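PDB 5T6O: poly-beta-hydroxybuterate polymerase from Cupriavidus necator, which polymerises hydroxybutyryl units into the polyester polyhydroxybutyrate without a template, this chain being the catalytic alpha/beta-hydrolase-fold domain of the class I synthase. Local coordinates for residues N48-L53 against L74-N79; R300-A305 against H323-A328; T147-F152 against H281-T286. The protein carries 1 engineered substitution. All blocks are in the same frame, centred on the assembly; numbering follows the deposited sequence.

Interaction 1: N48-L53 against L74-N79; sequences NKYYIL and LVSWRN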
loop_
_atom_site.group_PDB
_atom_site.type_symbol
_atom_site.label_atom_id
_atom_site.label_comp_id
_atom_site.label_asym_id
_atom_site.label_seq_id
_atom_site.Cartn_x
_atom_site.Cartn_y
_atom_site.Cartn_z
ATOM N N ASN A 48 18.834 18.122 12.463
ATOM C CA ASN A 48 19.655 17.570 13.545
ATOM C C ASN A 48 21.146 17.750 13.243
ATOM O O ASN A 48 21.515 18.406 12.262
ATOM C CB ASN A 48 19.337 16.096 13.832
ATOM C CG ASN A 48 18.003 15.920 14.535
ATOM O OD1 ASN A 48 17.711 16.587 15.539
ATOM N ND2 ASN A 48 17.186 15.034 14.010
ATOM N N LYS A 49 22.010 17.200 14.086
ATOM C CA LYS A 49 23.437 17.485 14.008
ATOM C C LYS A 49 24.229 16.297 13.472
ATOM O O LYS A 49 23.725 15.181 13.341
ATOM C CB LYS A 49 23.964 17.903 15.383
ATOM C CG LYS A 49 23.325 19.224 15.838
ATOM C CD LYS A 49 23.579 19.481 17.309
ATOM C CE LYS A 49 22.911 20.791 17.735
ATOM N NZ LYS A 49 23.259 21.084 19.157
ATOM N N TYR A 50 25.511 16.556 13.186
ATOM C CA TYR A 50 26.309 15.595 12.422
ATOM C C TYR A 50 26.549 14.286 13.157
ATOM O O TYR A 50 26.821 13.270 12.504
ATOM C CB TYR A 50 27.666 16.199 12.051
ATOM C CG TYR A 50 28.709 16.181 13.154
ATOM C CD1 TYR A 50 29.488 15.043 13.397
ATOM C CD2 TYR A 50 28.936 17.309 13.933
ATOM C CE1 TYR A 50 30.430 15.029 14.402
ATOM C CE2 TYR A 50 29.885 17.305 14.932
ATOM C CZ TYR A 50 30.632 16.161 15.156
ATOM O OH TYR A 50 31.581 16.169 16.146
ATOM N N TYR A 51 26.497 14.291 14.488
ATOM C CA TYR A 51 27.108 13.213 15.252
ATOM C C TYR A 51 26.292 11.927 15.239
ATOM O O TYR A 51 26.716 10.945 15.860
ATOM C CB TYR A 51 27.380 13.669 16.688
ATOM C CG TYR A 51 26.171 14.058 17.505
ATOM C CD1 TYR A 51 25.441 13.093 18.201
ATOM C CD2 TYR A 51 25.807 15.393 17.653
ATOM C CE1 TYR A 51 24.354 13.441 18.968
ATOM C CE2 TYR A 51 24.710 15.753 18.438
ATOM C CZ TYR A 51 23.992 14.773 19.086
ATOM O OH TYR A 51 22.903 15.109 19.856
ATOM N N ILE A 52 25.160 11.889 14.525
ATOM C CA ILE A 52 24.603 10.585 14.171
ATOM C C ILE A 52 25.660 9.748 13.454
ATOM O O ILE A 52 25.650 8.515 13.541
ATOM C CB ILE A 52 23.321 10.745 13.312
ATOM C CG1 ILE A 52 22.604 9.395 13.138
ATOM C CG2 ILE A 52 23.649 11.347 11.935
ATOM C CD1 ILE A 52 22.267 8.702 14.436
ATOM N N LEU A 53 26.613 10.400 12.782
ATOM C CA LEU A 53 27.700 9.714 12.086
ATOM C C LEU A 53 28.901 9.435 12.977
ATOM O O LEU A 53 29.832 8.764 12.529
ATOM C CB LEU A 53 28.167 10.542 10.886
ATOM C CG LEU A 53 27.085 10.820 9.842
ATOM C CD1 LEU A 53 27.650 11.628 8.708
ATOM C CD2 LEU A 53 26.519 9.490 9.335
ATOM N N LEU A 74 34.951 16.544 8.066
ATOM C CA LEU A 74 33.509 16.513 8.280
ATOM C C LEU A 74 32.974 17.919 8.497
ATOM O O LEU A 74 33.583 18.737 9.193
ATOM C CB LEU A 74 33.137 15.603 9.470
ATOM C CG LEU A 74 31.667 15.500 9.895
ATOM C CD1 LEU A 74 31.380 14.093 10.434
ATOM C CD2 LEU A 74 31.327 16.557 10.973
ATOM N N VAL A 75 31.812 18.176 7.913
ATOM C CA VAL A 75 31.113 19.448 8.061
ATOM C C VAL A 75 30.246 19.405 9.319
ATOM O O VAL A 75 29.269 18.659 9.378
ATOM C CB VAL A 75 30.259 19.733 6.822
ATOM C CG1 VAL A 75 29.397 20.964 7.038
ATOM C CG2 VAL A 75 31.150 19.873 5.596
ATOM N N SER A 76 30.592 20.221 10.324
ATOM C CA SER A 76 29.763 20.397 11.514
ATOM C C SER A 76 29.026 21.725 11.374
ATOM O O SER A 76 29.637 22.791 11.483
ATOM C CB SER A 76 30.609 20.367 12.786
ATOM O OG SER A 76 29.812 20.629 13.920
ATOM N N TRP A 77 27.716 21.656 11.138
ATOM C CA TRP A 77 26.952 22.849 10.792
ATOM C C TRP A 77 26.764 23.760 11.996
ATOM O O TRP A 77 26.552 23.300 13.124
ATOM C CB TRP A 77 25.573 22.460 10.268
ATOM C CG TRP A 77 25.597 21.641 9.015
ATOM C CD1 TRP A 77 25.552 20.282 8.906
ATOM C CD2 TRP A 77 25.638 22.153 7.692
ATOM N NE1 TRP A 77 25.565 19.914 7.579
ATOM C CE2 TRP A 77 25.616 21.049 6.813
ATOM C CE3 TRP A 77 25.690 23.446 7.162
ATOM C CZ2 TRP A 77 25.648 21.200 5.426
ATOM C CZ3 TRP A 77 25.710 23.594 5.781
ATOM C CH2 TRP A 77 25.697 22.481 4.934
ATOM N N ARG A 78 26.816 25.060 11.737
ATOM C CA ARG A 78 26.344 26.030 12.715
ATOM C C ARG A 78 24.876 25.759 13.030
ATOM O O ARG A 78 24.111 25.342 12.159
ATOM C CB ARG A 78 26.511 27.444 12.154
ATOM C CG ARG A 78 26.035 28.559 13.074
ATOM C CD ARG A 78 27.193 29.160 13.808
ATOM N NE ARG A 78 26.768 30.311 14.599
ATOM C CZ ARG A 78 26.704 31.560 14.136
ATOM N NH1 ARG A 78 27.031 31.824 12.875
ATOM N NH2 ARG A 78 26.311 32.549 14.939
ATOM N N ASN A 79 24.492 25.953 14.289
ATOM C CA ASN A 79 23.073 25.939 14.632
ATOM C C ASN A 79 22.605 27.389 14.546
ATOM O O ASN A 79 22.906 28.178 15.441
ATOM C CB ASN A 79 22.853 25.348 16.028
ATOM C CG ASN A 79 21.445 24.818 16.215
ATOM O OD1 ASN A 79 20.594 25.022 15.355
ATOM N ND2 ASN A 79 21.192 24.136 17.338
HETATM O O HOH W 1 26.005 19.299 12.489
#
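In the alpha/beta-hydrolase fold of this domain, the loop after strand 40-43 folds back over strand 72-77, and Y50 presses its ring onto L74. The methyl CD2 of L74 sits 3.6 Å from the centroid of the Y50 ring, 22° off the ring normal, a CH-pi contact over one face; CB of Y51 lies against the other. A chi1 of 80° puts CG of Y50 between the backbone N and the carbonyl carbon, which tips the ring toward the strand. S76 comes obliquely, its OG 3.4 Å from Y50 CD2; a serine is small enough to fit close against the ring. The backbones meet through water: one molecule accepts from W77 N at 3.2 Å and, weakly, from Y50 N. The extended chain of K49 crosses N79 at about a right angle, with K49 CE 3.8 Å from N79 ND2. K49 NZ and N79 ND2 both donate to A387 O, which joins them indirectly; K49 NZ also forms a salt bridge with D228 and bonds V385 O. With no direct hydrogen bond between the segments, dispersion and CH-pi attraction carry their contact, and V75 O, buried 4.0 Å from Y50 CB, has no partner in the model.

Interaction 2: R300-A305 against H323-A328; sequences RFVLGA and HWTNDA
D327 OD1 takes two donors, R300 NH1 at 3.2 Å and a water at 3.0 Å that also accepts from R300 NH2. The arginine reaches it with its chain extended from CG to NE; NH1 comes to the syn side of OD1, and OD1 lies near the guanidinium plane although the carboxylate is turned 76° against it. The same guanidinium has a second anionic partner, D350, so its charge is probably well balanced although this end of the contact is partly open to solvent. R300 NH2 also rests 3.5 Å from CG2 of T325, whose hydroxyl bonds to H343. Between these side chains and the paired backbone, two more waters bridge F301 and N326, substituting for direct strand bonds where the chains spread. Strands 299-304 and 322-325 are antiparallel neighbours in the central sheet; their segments 300-304 and 323-325 run at 157°. L303 and W324 form a hydrogen-bonded pair, with W324 N to L303 O at 2.7 Å and L303 N to W324 O at 3.2 Å, the second nearly straight at 170°. On that face L303 and W324 lie side by side, L303 CG 3.9 Å from W324 CE3, beneath helix 333-339. On the other, G304 lets the strands close in, its CA 4.0 Å from H323 CB; the H323 ring is held by ND1 donating to G345 O.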
loop_
_atom_site.group_PDB
_atom_site.type_symbol
_atom_site.label_atom_id
_atom_site.label_comp_id
_atom_site.label_asym_id
_atom_site.label_seq_id
_atom_site.Cartn_x
_atom_site.Cartn_y
_atom_site.Cartn_z
ATOM N N ARG A 300 26.767 2.090 -8.003
ATOM C CA ARG A 300 26.524 0.892 -7.209
ATOM C C ARG A 300 25.378 1.203 -6.266
ATOM O O ARG A 300 25.372 2.265 -5.633
ATOM C CB ARG A 300 27.772 0.484 -6.420
ATOM C CG ARG A 300 27.576 -0.741 -5.523
ATOM C CD ARG A 300 28.927 -1.343 -5.136
ATOM N NE ARG A 300 28.801 -2.575 -4.350
ATOM C CZ ARG A 300 28.532 -3.769 -4.865
ATOM N NH1 ARG A 300 28.347 -3.910 -6.173
ATOM N NH2 ARG A 300 28.448 -4.830 -4.072
ATOM N N PHE A 301 24.387 0.315 -6.198
ATOM C CA PHE A 301 23.301 0.481 -5.237
ATOM C C PHE A 301 23.324 -0.674 -4.248
ATOM O O PHE A 301 23.422 -1.839 -4.651
ATOM C CB PHE A 301 21.926 0.552 -5.901
ATOM C CG PHE A 301 20.829 0.879 -4.922
ATOM C CD1 PHE A 301 20.530 2.202 -4.625
ATOM C CD2 PHE A 301 20.132 -0.130 -4.273
ATOM C CE1 PHE A 301 19.543 2.506 -3.705
ATOM C CE2 PHE A 301 19.140 0.164 -3.352
ATOM C CZ PHE A 301 18.849 1.488 -3.068
ATOM N N VAL A 302 23.219 -0.353 -2.960
ATOM C CA VAL A 302 23.257 -1.354 -1.901
ATOM C C VAL A 302 22.129 -1.055 -0.927
ATOM O O VAL A 302 21.927 0.099 -0.537
ATOM C CB VAL A 302 24.624 -1.387 -1.193
ATOM C CG1 VAL A 302 24.583 -2.324 0.007
ATOM C CG2 VAL A 302 25.714 -1.811 -2.175
ATOM N N LEU A 303 21.374 -2.089 -0.570
ATOM C CA LEU A 303 20.218 -1.988 0.311
ATOM C C LEU A 303 20.558 -2.648 1.642
ATOM O O LEU A 303 20.886 -3.837 1.672
ATOM C CB LEU A 303 19.014 -2.686 -0.325
ATOM C CG LEU A 303 17.662 -2.630 0.380
ATOM C CD1 LEU A 303 17.224 -1.187 0.512
ATOM C CD2 LEU A 303 16.641 -3.439 -0.434
ATOM N N GLY A 304 20.488 -1.883 2.728
ATOM C CA GLY A 304 20.658 -2.442 4.056
ATOM C C GLY A 304 19.316 -2.810 4.658
ATOM O O GLY A 304 18.301 -2.206 4.354
ATOM N N ALA A 305 19.317 -3.823 5.520
ATOM C CA ALA A 305 18.093 -4.152 6.230
ATOM C C ALA A 305 17.803 -3.103 7.308
ATOM O O ALA A 305 18.689 -2.357 7.733
ATOM C CB ALA A 305 18.192 -5.542 6.866
ATOM N N HIS A 323 22.248 -7.269 4.195
ATOM C CA HIS A 323 22.171 -6.272 3.131
ATOM C C HIS A 323 22.110 -6.995 1.792
ATOM O O HIS A 323 22.519 -8.154 1.676
ATOM C CB HIS A 323 23.362 -5.301 3.180
ATOM C CG HIS A 323 24.686 -5.962 2.932
ATOM N ND1 HIS A 323 25.354 -6.687 3.898
ATOM C CD2 HIS A 323 25.464 -6.006 1.822
ATOM C CE1 HIS A 323 26.490 -7.143 3.396
ATOM N NE2 HIS A 323 26.577 -6.748 2.135
ATOM N N TRP A 324 21.579 -6.308 0.782
ATOM C CA TRP A 324 21.413 -6.883 -0.555
ATOM C C TRP A 324 22.316 -6.184 -1.565
ATOM O O TRP A 324 22.492 -4.964 -1.509
ATOM C CB TRP A 324 19.968 -6.751 -1.054
ATOM C CG TRP A 324 18.943 -7.593 -0.358
ATOM C CD1 TRP A 324 18.412 -8.783 -0.797
ATOM C CD2 TRP A 324 18.292 -7.291 0.879
ATOM N NE1 TRP A 324 17.474 -9.238 0.104
ATOM C CE2 TRP A 324 17.387 -8.345 1.142
ATOM C CE3 TRP A 324 18.393 -6.235 1.796
ATOM C CZ2 TRP A 324 16.593 -8.375 2.288
ATOM C CZ3 TRP A 324 17.595 -6.261 2.929
ATOM C CH2 TRP A 324 16.706 -7.329 3.166
ATOM N N THR A 325 22.845 -6.951 -2.528
ATOM C CA THR A 325 23.587 -6.381 -3.642
ATOM C C THR A 325 23.029 -6.913 -4.955
ATOM O O THR A 325 22.487 -8.023 -5.023
ATOM C CB THR A 325 25.100 -6.696 -3.577
ATOM O OG1 THR A 325 25.310 -8.112 -3.669
ATOM C CG2 THR A 325 25.734 -6.150 -2.280
ATOM N N ASN A 326 23.174 -6.101 -5.999
ATOM C CA ASN A 326 22.840 -6.510 -7.363
ATOM C C ASN A 326 23.543 -5.542 -8.299
ATOM O O ASN A 326 23.307 -4.333 -8.222
ATOM C CB ASN A 326 21.319 -6.505 -7.586
ATOM C CG ASN A 326 20.912 -7.005 -8.979
ATOM O OD1 ASN A 326 21.753 -7.324 -9.823
ATOM N ND2 ASN A 326 19.600 -7.090 -9.209
ATOM N N ASP A 327 24.419 -6.063 -9.166
ATOM C CA ASP A 327 25.172 -5.210 -10.081
ATOM C C ASP A 327 24.314 -4.672 -11.216
ATOM O O ASP A 327 24.648 -3.625 -11.780
ATOM C CB ASP A 327 26.369 -5.972 -10.653
ATOM C CG ASP A 327 27.474 -6.176 -9.632
ATOM O OD1 ASP A 327 27.279 -5.809 -8.452
ATOM O OD2 ASP A 327 28.540 -6.716 -10.006
ATOM N N ALA A 328 23.228 -5.356 -11.564
ATOM C CA ALA A 328 22.298 -4.836 -12.554
ATOM C C ALA A 328 21.469 -3.701 -11.960
ATOM O O ALA A 328 21.188 -3.667 -10.760
ATOM C CB ALA A 328 21.376 -5.944 -13.061
HETATM O O HOH W 2 27.946 -7.327 -5.974
HETATM O O HOH W 3 24.983 -3.824 -5.424
HETATM O O HOH W 4 24.895 -2.129 -7.824
#

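Interaction 3: T147-F152 against H281-T286; sequences TTLLDF and HIVPWT. With SO4 (sulfate ion), chain B.
Apolar packing carries this contact, and V283 is its centre: the branched side chain points into a corner between T147 and L149 and is well buried. T147 meets it with its methyl, CG2 lying 3.6 Å from V283 CB. The T147 backbone is in the left-handed region, which bends the chain just after strand 140-146; with chi1 at -48° the methyl stands anti to the backbone N and faces the valine, while the carbonyl O of T147 lies 3.5 Å from V283 CG2. L149 slides past V283 in the opposite direction, L149 CD2 touching V283 CG1 at 3.7 Å. Behind it, L149 CB rests over the rim of one face of the F152 ring, 3.4 Å above its plane, and helix 234-246 adds Y245 to the same patch. H281 and I282 also pack on D159 and V160 of the third subunit, another copy of the protein.

The loops following the C-terminal ends of parallel strands 140-146 and 272-277 meet here, T147 touching D280 and H308, at the sheet edge where alpha/beta hydrolases generally place their active site.

Polar bonds shape each segment separately. An Asx turn at D280, whose OD1 accepts from I282 N and also from V283 N, presents the valine, and P284 is at the N-cap position, right before helix 285-289. L149 O accepts from T123.

An anion lies nearby, a sulfate probably from the crystallisation liquor. W285 NE1 donates to its O4 at 3.1 Å, an N-H...O angle of 160° with the oxygen in the ring plane, and R278 NH2 bonds to the same ion; T286 CG2 covers one face of the indole.

With no hydrogen bond across the segments, the fit depends on the methyl of T147, the isobutyl group of L149 and the isopropyl group of V283.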
loop_
_atom_site.group_PDB
_atom_site.type_symbol
_atom_site.label_atom_id
_atom_site.label_comp_id
_atom_site.label_asym_id
_atom_site.label_seq_id
_atom_site.Cartn_x
_atom_site.Cartn_y
_atom_site.Cartn_z
ATOM N N THR A 147 21.390 7.238 2.149
ATOM C CA THR A 147 20.020 7.576 2.533
ATOM C C THR A 147 19.644 8.979 2.050
ATOM O O THR A 147 19.165 9.823 2.809
ATOM C CB THR A 147 19.874 7.441 4.053
ATOM O OG1 THR A 147 20.425 6.182 4.434
ATOM C CG2 THR A 147 18.427 7.466 4.493
ATOM N N THR A 148 19.862 9.225 0.763
ATOM C CA THR A 148 19.740 10.565 0.191
ATOM C C THR A 148 18.551 10.640 -0.757
ATOM O O THR A 148 18.392 9.779 -1.624
ATOM C CB THR A 148 21.024 10.930 -0.556
ATOM O OG1 THR A 148 22.103 11.003 0.379
ATOM C CG2 THR A 148 20.876 12.255 -1.324
ATOM N N LEU A 149 17.729 11.674 -0.607
ATOM C CA LEU A 149 16.687 11.960 -1.584
ATOM C C LEU A 149 17.240 12.905 -2.643
ATOM O O LEU A 149 17.745 13.985 -2.316
ATOM C CB LEU A 149 15.461 12.575 -0.910
ATOM C CG LEU A 149 14.670 11.625 -0.011
ATOM C CD1 LEU A 149 13.611 12.407 0.798
ATOM C CD2 LEU A 149 14.023 10.523 -0.852
ATOM N N LEU A 150 17.177 12.480 -3.902
ATOM C CA LEU A 150 17.328 13.365 -5.047
ATOM C C LEU A 150 16.034 13.472 -5.840
ATOM O O LEU A 150 15.608 14.580 -6.214
ATOM C CB LEU A 150 18.461 12.869 -5.959
ATOM C CG LEU A 150 19.857 12.787 -5.335
ATOM C CD1 LEU A 150 20.863 12.276 -6.371
ATOM C CD2 LEU A 150 20.301 14.129 -4.739
ATOM N N ASP A 151 15.389 12.333 -6.092
ATOM C CA ASP A 151 14.037 12.278 -6.643
ATOM C C ASP A 151 13.074 12.120 -5.475
ATOM O O ASP A 151 13.116 11.114 -4.762
ATOM C CB ASP A 151 13.911 11.117 -7.635
ATOM C CG ASP A 151 12.558 11.060 -8.335
ATOM O OD1 ASP A 151 11.573 11.683 -7.871
ATOM O OD2 ASP A 151 12.488 10.355 -9.362
ATOM N N PHE A 152 12.223 13.124 -5.261
ATOM C CA PHE A 152 11.347 13.160 -4.101
ATOM C C PHE A 152 9.941 12.656 -4.419
ATOM O O PHE A 152 9.015 12.863 -3.624
ATOM C CB PHE A 152 11.303 14.589 -3.519
ATOM C CG PHE A 152 12.601 15.030 -2.854
ATOM C CD1 PHE A 152 13.745 15.266 -3.611
ATOM C CD2 PHE A 152 12.663 15.236 -1.483
ATOM C CE1 PHE A 152 14.936 15.668 -3.006
ATOM C CE2 PHE A 152 13.855 15.641 -0.862
ATOM C CZ PHE A 152 14.985 15.860 -1.625
ATOM N N HIS A 281 11.253 4.691 6.318
ATOM C CA HIS A 281 10.063 5.409 5.865
ATOM C C HIS A 281 10.243 6.915 5.906
ATOM O O HIS A 281 9.293 7.655 5.644
ATOM C CB HIS A 281 8.854 4.981 6.686
ATOM C CG HIS A 281 8.558 3.525 6.538
ATOM N ND1 HIS A 281 8.254 2.957 5.319
ATOM C CD2 HIS A 281 8.590 2.510 7.432
ATOM C CE1 HIS A 281 8.077 1.657 5.474
ATOM N NE2 HIS A 281 8.273 1.361 6.747
ATOM N N ILE A 282 11.442 7.376 6.223
ATOM C CA ILE A 282 11.805 8.779 6.083
ATOM C C ILE A 282 12.410 9.045 4.713
ATOM O O ILE A 282 12.043 10.003 4.026
ATOM C CB ILE A 282 12.763 9.161 7.232
ATOM C CG1 ILE A 282 12.011 9.091 8.562
ATOM C CG2 ILE A 282 13.353 10.540 7.028
ATOM C CD1 ILE A 282 12.884 9.294 9.759
ATOM N N VAL A 283 13.319 8.172 4.291
ATOM C CA VAL A 283 13.830 8.117 2.926
ATOM C C VAL A 283 13.485 6.727 2.396
ATOM O O VAL A 283 14.268 5.789 2.600
ATOM C CB VAL A 283 15.347 8.385 2.888
ATOM C CG1 VAL A 283 15.896 8.292 1.471
ATOM C CG2 VAL A 283 15.686 9.753 3.503
ATOM N N PRO A 284 12.329 6.533 1.747
ATOM C CA PRO A 284 11.997 5.205 1.211
ATOM C C PRO A 284 13.140 4.658 0.369
ATOM O O PRO A 284 13.772 5.391 -0.392
ATOM C CB PRO A 284 10.751 5.472 0.355
ATOM C CG PRO A 284 10.094 6.664 1.033
ATOM C CD PRO A 284 11.259 7.519 1.499
ATOM N N TRP A 285 13.419 3.360 0.509
ATOM C CA TRP A 285 14.567 2.822 -0.215
ATOM C C TRP A 285 14.352 2.914 -1.716
ATOM O O TRP A 285 15.311 3.122 -2.467
ATOM C CB TRP A 285 14.881 1.379 0.223
ATOM C CG TRP A 285 14.093 0.259 -0.437
ATOM C CD1 TRP A 285 12.981 -0.354 0.058
ATOM C CD2 TRP A 285 14.396 -0.402 -1.681
ATOM N NE1 TRP A 285 12.561 -1.344 -0.804
ATOM C CE2 TRP A 285 13.407 -1.387 -1.883
ATOM C CE3 TRP A 285 15.399 -0.251 -2.641
ATOM C CZ2 TRP A 285 13.396 -2.219 -3.001
ATOM C CZ3 TRP A 285 15.389 -1.083 -3.760
ATOM C CH2 TRP A 285 14.394 -2.051 -3.927
ATOM N N THR A 286 13.096 2.827 -2.164
ATOM C CA THR A 286 12.808 2.971 -3.586
ATOM C C THR A 286 13.091 4.390 -4.065
ATOM O O THR A 286 13.449 4.594 -5.236
ATOM C CB THR A 286 11.351 2.599 -3.852
ATOM O OG1 THR A 286 10.507 3.361 -2.984
ATOM C CG2 THR A 286 11.124 1.128 -3.559
HETATM S S SO4 B . 9.598 -3.926 -0.021
HETATM O O1 SO4 B . 9.908 -5.248 -0.560
HETATM O O2 SO4 B . 8.179 -3.894 0.333
HETATM O O3 SO4 B . 10.393 -3.675 1.182
HETATM O O4 SO4 B . 9.883 -2.910 -1.038
#

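Interaction 1 comes first along the chain, then interaction 3 brings together residues 129 apart, and interaction 2 follows on the strand after helix 285-289. Interactions 1 and 2 both reach the central sheet, in different parts of it, with centres 27 Å apart and nearest atoms about 13 Å apart. The centre of interaction 3 lies off the line joining them, 20 Å from interaction 1 and 15 Å from interaction 2. It touches interaction 2: W285 CB packs against L303 CD1 at 3.5 Å, so helix 285-289 and strand 299-304, successive in the chain, join the two contacts. Together they tie loops and strands from widely separated sequence into one catalytic domain.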